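Local structure of beta-galactosidase (Streptococcus pneumoniae, 4CUB) at residues D29-V34 and N47-W52; N51-N56 and N167-S172. The protein probably binds terminal galactose of host glycans through a beta-sandwich carbohydrate-binding module of a streptococcal beta-galactosidase. One frame throughout, in Å; residues are numbered along the deposited sequence.

Contact 1 (D29-V34 and N47-W52); sequences DPVSNV and NRWTNW. With CA (calcium ion), chain E; GAL (beta-D-galactopyranose), chain C; EDO (1,2-ethanediol), chain G.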
# COMPACT_ATOMS: atom_id res chain seq x y z
N ASP A 29 -11.95 6.17 -5.78
CA ASP A 29 -10.47 6.03 -5.73
C ASP A 29 -10.01 4.61 -5.31
O ASP A 29 -9.38 4.44 -4.26
CB ASP A 29 -9.86 7.02 -4.75
CG ASP A 29 -10.17 8.46 -5.09
OD1 ASP A 29 -10.05 8.81 -6.26
OD2 ASP A 29 -10.52 9.23 -4.16
N PRO A 30 -10.29 3.61 -6.15
CA PRO A 30 -10.00 2.21 -5.80
C PRO A 30 -8.48 1.95 -5.59
O PRO A 30 -7.66 2.64 -6.20
CB PRO A 30 -10.49 1.44 -7.02
CG PRO A 30 -10.43 2.42 -8.17
CD PRO A 30 -10.71 3.77 -7.56
N VAL A 31 -8.13 0.99 -4.74
CA VAL A 31 -6.71 0.76 -4.38
C VAL A 31 -5.89 0.19 -5.55
O VAL A 31 -4.68 0.26 -5.53
CB VAL A 31 -6.56 -0.11 -3.10
CG1 VAL A 31 -6.91 -1.58 -3.36
CG2 VAL A 31 -5.15 0.03 -2.52
N SER A 32 -6.55 -0.35 -6.57
CA SER A 32 -5.86 -0.79 -7.81
C SER A 32 -5.14 0.36 -8.54
O SER A 32 -4.25 0.11 -9.35
CB SER A 32 -6.86 -1.42 -8.75
OG SER A 32 -7.97 -0.53 -8.96
N ASN A 33 -5.55 1.61 -8.27
CA ASN A 33 -4.81 2.80 -8.74
C ASN A 33 -3.34 2.95 -8.28
O ASN A 33 -2.55 3.48 -9.04
CB ASN A 33 -5.58 4.09 -8.40
CG ASN A 33 -6.81 4.32 -9.28
OD1 ASN A 33 -6.88 3.88 -10.44
ND2 ASN A 33 -7.76 5.03 -8.75
N VAL A 34 -2.98 2.46 -7.09
CA VAL A 34 -1.62 2.54 -6.53
C VAL A 34 -0.53 1.65 -7.19
O VAL A 34 0.65 1.85 -6.91
CB VAL A 34 -1.54 2.39 -4.97
CG1 VAL A 34 -2.56 3.27 -4.26
CG2 VAL A 34 -1.65 0.93 -4.52
N ASN A 47 -5.70 10.10 -10.48
CA ASN A 47 -5.29 8.72 -10.35
C ASN A 47 -4.72 8.51 -8.97
O ASN A 47 -3.61 8.95 -8.68
CB ASN A 47 -4.23 8.35 -11.39
CG ASN A 47 -3.80 6.90 -11.27
OD1 ASN A 47 -2.81 6.59 -10.62
ND2 ASN A 47 -4.59 5.99 -11.84
N ARG A 48 -5.47 7.83 -8.11
CA ARG A 48 -5.09 7.75 -6.69
C ARG A 48 -5.98 6.84 -5.89
O ARG A 48 -7.14 6.64 -6.23
CB ARG A 48 -5.03 9.15 -6.04
CG ARG A 48 -6.34 9.94 -6.04
CD ARG A 48 -6.13 11.35 -5.49
NE ARG A 48 -7.31 12.21 -5.61
CZ ARG A 48 -7.56 13.01 -6.65
NH1 ARG A 48 -6.70 13.09 -7.68
NH2 ARG A 48 -8.68 13.73 -6.66
N TRP A 49 -5.41 6.24 -4.85
CA TRP A 49 -6.21 5.65 -3.79
C TRP A 49 -6.38 6.74 -2.76
O TRP A 49 -5.42 7.49 -2.51
CB TRP A 49 -5.50 4.45 -3.12
CG TRP A 49 -6.20 4.06 -1.82
CD1 TRP A 49 -7.27 3.21 -1.70
CD2 TRP A 49 -5.91 4.54 -0.50
NE1 TRP A 49 -7.64 3.11 -0.38
CE2 TRP A 49 -6.82 3.92 0.38
CE3 TRP A 49 -4.95 5.42 0.03
CZ2 TRP A 49 -6.83 4.17 1.78
CZ3 TRP A 49 -4.94 5.65 1.42
CH2 TRP A 49 -5.87 5.04 2.27
N THR A 50 -7.57 6.84 -2.15
CA THR A 50 -7.76 7.71 -0.97
C THR A 50 -8.78 7.06 -0.10
O THR A 50 -9.57 6.26 -0.60
CB THR A 50 -8.31 9.14 -1.25
OG1 THR A 50 -9.73 9.09 -1.45
CG2 THR A 50 -7.63 9.80 -2.45
N ASN A 51 -8.78 7.39 1.19
CA ASN A 51 -9.95 7.15 2.02
C ASN A 51 -10.71 8.44 2.37
O ASN A 51 -11.21 8.60 3.49
CB ASN A 51 -9.60 6.32 3.27
CG ASN A 51 -8.65 7.02 4.24
OD1 ASN A 51 -8.07 8.08 3.95
ND2 ASN A 51 -8.50 6.43 5.43
N TRP A 52 -10.80 9.36 1.40
CA TRP A 52 -11.50 10.65 1.62
C TRP A 52 -12.95 10.43 2.08
O TRP A 52 -13.71 9.74 1.41
CB TRP A 52 -11.51 11.45 0.32
CG TRP A 52 -12.24 12.82 0.37
CD1 TRP A 52 -11.70 14.02 0.74
CD2 TRP A 52 -13.59 13.10 -0.06
NE1 TRP A 52 -12.65 15.03 0.61
CE2 TRP A 52 -13.81 14.49 0.12
CE3 TRP A 52 -14.64 12.31 -0.57
CZ2 TRP A 52 -15.04 15.10 -0.18
CZ3 TRP A 52 -15.86 12.91 -0.84
CH2 TRP A 52 -16.05 14.30 -0.66
CA CA E . -1.17 4.99 -9.97
C1 GAL C . -13.21 13.85 -4.00
C2 GAL C . -12.24 12.84 -4.65
C3 GAL C . -11.03 12.57 -3.74
C4 GAL C . -10.39 13.88 -3.27
C5 GAL C . -11.44 14.76 -2.59
C6 GAL C . -10.90 16.15 -2.22
O2 GAL C . -12.91 11.63 -4.90
O3 GAL C . -10.05 11.77 -4.39
O4 GAL C . -9.78 14.54 -4.37
O5 GAL C . -12.50 14.98 -3.51
O6 GAL C . -10.06 16.12 -1.09
C1 EDO G . -9.65 7.59 -10.58
O1 EDO G . -10.17 6.37 -10.04
C2 EDO G . -9.65 8.65 -9.47
O2 EDO G . -8.61 8.36 -8.52

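Contact 2 (N51-N56 and N167-S172); sequences NWNRSN and NKRGTS. With GAL (beta-D-galactopyranose), chain C.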
# COMPACT_ATOMS: atom_id res chain seq x y z
N ASN A 51 -8.78 7.39 1.19
CA ASN A 51 -9.95 7.15 2.02
C ASN A 51 -10.71 8.44 2.37
O ASN A 51 -11.21 8.60 3.49
CB ASN A 51 -9.60 6.32 3.27
CG ASN A 51 -8.65 7.02 4.24
OD1 ASN A 51 -8.07 8.08 3.95
ND2 ASN A 51 -8.50 6.43 5.43
N TRP A 52 -10.80 9.36 1.40
CA TRP A 52 -11.50 10.65 1.62
C TRP A 52 -12.95 10.43 2.08
O TRP A 52 -13.71 9.74 1.41
CB TRP A 52 -11.51 11.45 0.32
CG TRP A 52 -12.24 12.82 0.37
CD1 TRP A 52 -11.70 14.02 0.74
CD2 TRP A 52 -13.59 13.10 -0.06
NE1 TRP A 52 -12.65 15.03 0.61
CE2 TRP A 52 -13.81 14.49 0.12
CE3 TRP A 52 -14.64 12.31 -0.57
CZ2 TRP A 52 -15.04 15.10 -0.18
CZ3 TRP A 52 -15.86 12.91 -0.84
CH2 TRP A 52 -16.05 14.30 -0.66
N ASN A 53 -13.31 10.99 3.24
CA ASN A 53 -14.68 11.02 3.71
C ASN A 53 -15.17 9.63 4.06
O ASN A 53 -16.37 9.39 4.05
CB ASN A 53 -15.64 11.66 2.68
CG ASN A 53 -16.96 12.10 3.30
OD1 ASN A 53 -16.99 12.57 4.43
ND2 ASN A 53 -18.06 11.95 2.55
N ARG A 54 -14.25 8.72 4.35
CA ARG A 54 -14.59 7.42 4.91
C ARG A 54 -14.63 7.55 6.45
O ARG A 54 -14.09 8.53 7.01
CB ARG A 54 -13.58 6.38 4.42
CG ARG A 54 -13.59 6.25 2.87
CD ARG A 54 -14.99 5.86 2.37
NE ARG A 54 -15.28 4.46 2.65
CZ ARG A 54 -16.35 3.77 2.24
NH1 ARG A 54 -17.33 4.34 1.52
NH2 ARG A 54 -16.45 2.49 2.56
N SER A 55 -15.28 6.59 7.12
CA SER A 55 -15.54 6.69 8.57
C SER A 55 -14.34 6.49 9.50
O SER A 55 -14.24 7.11 10.55
CB SER A 55 -16.69 5.75 8.96
OG SER A 55 -16.46 4.46 8.44
N ASN A 56 -13.41 5.63 9.11
CA ASN A 56 -12.19 5.41 9.90
C ASN A 56 -11.06 6.33 9.43
O ASN A 56 -10.70 6.29 8.25
CB ASN A 56 -11.78 3.93 9.83
CG ASN A 56 -10.70 3.56 10.84
OD1 ASN A 56 -10.00 4.41 11.38
ND2 ASN A 56 -10.55 2.28 11.08
N ASN A 167 -6.09 18.12 9.55
CA ASN A 167 -6.66 19.14 8.67
C ASN A 167 -7.14 18.61 7.30
O ASN A 167 -7.37 19.39 6.40
CB ASN A 167 -5.66 20.30 8.50
CG ASN A 167 -4.43 19.90 7.67
OD1 ASN A 167 -4.13 18.72 7.49
ND2 ASN A 167 -3.71 20.89 7.17
N LYS A 168 -7.29 17.29 7.16
CA LYS A 168 -7.70 16.67 5.88
C LYS A 168 -8.86 15.68 6.11
O LYS A 168 -9.12 15.29 7.24
CB LYS A 168 -6.54 15.89 5.25
CG LYS A 168 -5.27 16.69 4.96
CD LYS A 168 -5.46 17.61 3.75
CE LYS A 168 -4.17 18.31 3.37
NZ LYS A 168 -4.41 19.30 2.28
N ARG A 169 -9.53 15.27 5.03
CA ARG A 169 -10.61 14.25 5.13
C ARG A 169 -10.17 12.84 4.71
O ARG A 169 -10.96 11.89 4.74
CB ARG A 169 -11.87 14.71 4.38
CG ARG A 169 -12.54 15.92 5.04
CD ARG A 169 -13.63 16.53 4.17
NE ARG A 169 -14.85 15.71 4.13
CZ ARG A 169 -15.90 15.95 3.34
NH1 ARG A 169 -15.89 16.99 2.52
NH2 ARG A 169 -16.96 15.14 3.37
N GLY A 170 -8.89 12.70 4.35
CA GLY A 170 -8.33 11.38 4.07
C GLY A 170 -6.84 11.37 3.72
O GLY A 170 -6.21 12.42 3.59
N THR A 171 -6.29 10.17 3.58
CA THR A 171 -4.91 9.99 3.13
C THR A 171 -5.00 9.67 1.63
O THR A 171 -6.01 9.15 1.19
CB THR A 171 -4.20 8.86 3.92
OG1 THR A 171 -4.20 9.19 5.32
CG2 THR A 171 -2.77 8.71 3.48
N SER A 172 -3.95 9.97 0.87
CA SER A 172 -3.98 9.84 -0.57
C SER A 172 -2.66 9.35 -1.13
O SER A 172 -1.60 9.90 -0.77
CB SER A 172 -4.32 11.21 -1.19
OG SER A 172 -4.48 11.09 -2.59
C1 GAL C . -13.21 13.85 -4.00
C2 GAL C . -12.24 12.84 -4.65
C3 GAL C . -11.03 12.57 -3.74
C4 GAL C . -10.39 13.88 -3.27
C5 GAL C . -11.44 14.76 -2.59
C6 GAL C . -10.90 16.15 -2.22
O2 GAL C . -12.91 11.63 -4.90
O3 GAL C . -10.05 11.77 -4.39
O4 GAL C . -9.78 14.54 -4.37
O5 GAL C . -12.50 14.98 -3.51
O6 GAL C . -10.06 16.12 -1.09
O HOH W 1 -5.63 7.25 6.61
O HOH W 2 -15.03 13.96 6.07
O HOH W 3 -12.55 10.51 7.07

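Contact 1 (D29-V34 and N47-W52)
D29 meets T50 through its carboxylate: OG1 of T50 donates to OD2 of D29 at 2.8 Å, on the anti side of that oxygen. The same OD2 takes a bond from O3 of the bound galactose, 2.6 Å away, so one buried oxygen holds both a protein hydroxyl and the sugar. The chain of R48 runs extended from CG to NE and delivers NE to the galactose O3 (3.0 Å) and NH2 to O4 (2.7 Å). D29 OD1 lies well out of the R48 guanidinium plane, so any attraction is probably of charge alone. Galactose C5 lies over one face of the W52 ring, toward its rim, while D86 adds another bond to the sugar. Backbone N of W52 bonds OG1 of T50, an ST turn. W49 packs its CB against CG1 of V34 at 3.4 Å and its CD1 against CB of V31; its NE1 bonds S25. N33, with CG beside its own backbone N (chi1 -74°), sends ND2 to the backbone O of R48 at 3.1 Å, arriving above the carbonyl plane. ND2 also donates to a bound ethanediol, probably from the crystallisation liquor. A calcium ion joins the two segments through O of N33 (2.2 Å) and OD1 of N47 (2.4 Å); D36, L38, T174 and E175 complete its shell. The contact thus links a calcium site to a galactose site in a galactose-binding domain-like fold. Strand 49-50 pairs antiparallel with strand 170-177, while W49 and V31, where a 3-10 segment begins, turn onto strands 19-22 and 58-67, and V34 touches I173.

Contact 2 (N51-N56 and N167-S172)
With CG of N51 set between its backbone N and carbonyl carbon (chi1 65°), OD1 of N51 reaches the backbone N of T171 at 2.8 Å, nearly in line with the side-chain C=O. The R169 chain bends at chi3 (74°), bringing its guanidinium back beside W52 and N53. One guanidinium face lies over CZ2 of W52, 3.4 Å from NH1 of R169, with the ring and guanidinium planes 45° apart. CB of N53 lies against the indole face opposite the galactose, toward its rim, so the next residue of the turn backs the ring. NH2 of R169 donates to OD1 of N53 at 2.8 Å; N53 OD1 sits in the guanidinium plane, yet the donor stands above the plane of the amide. A water bridges the same OD1 to NE of R169, and another links ND2 of N51 to OG1 of T171. Backbone bonds add N51 N to T171 O (3.3 Å) and N53 N to R169 O (2.9 Å). A type II beta turn, N51 to R54, is thereby fastened to strand 170-177 and the residues leading into it, presenting an aromatic platform for sugar, as in many carbohydrate-binding beta-sandwich modules.

In the fold
The centres of contacts 1 and 2 lie about 11 Å apart on the same side of the chain's centre, and the two share N51 and W52. Along the chain, loop 29-34 comes first, then 47-52 running directly into 51-56, while 167-172 follows more than a hundred residues later. Strand 49-50 of contact 1 and strand 170-177 of contact 2 are antiparallel neighbours in one sheet, and the contacts meet where R48 and T50 pack on S172. Contact 1 supplies polar groups to the galactose and extends to the calcium; contact 2 braces the aromatic side. Together they line much of the galactose site, which D86 also serves, within the galactose-binding domain-like fold.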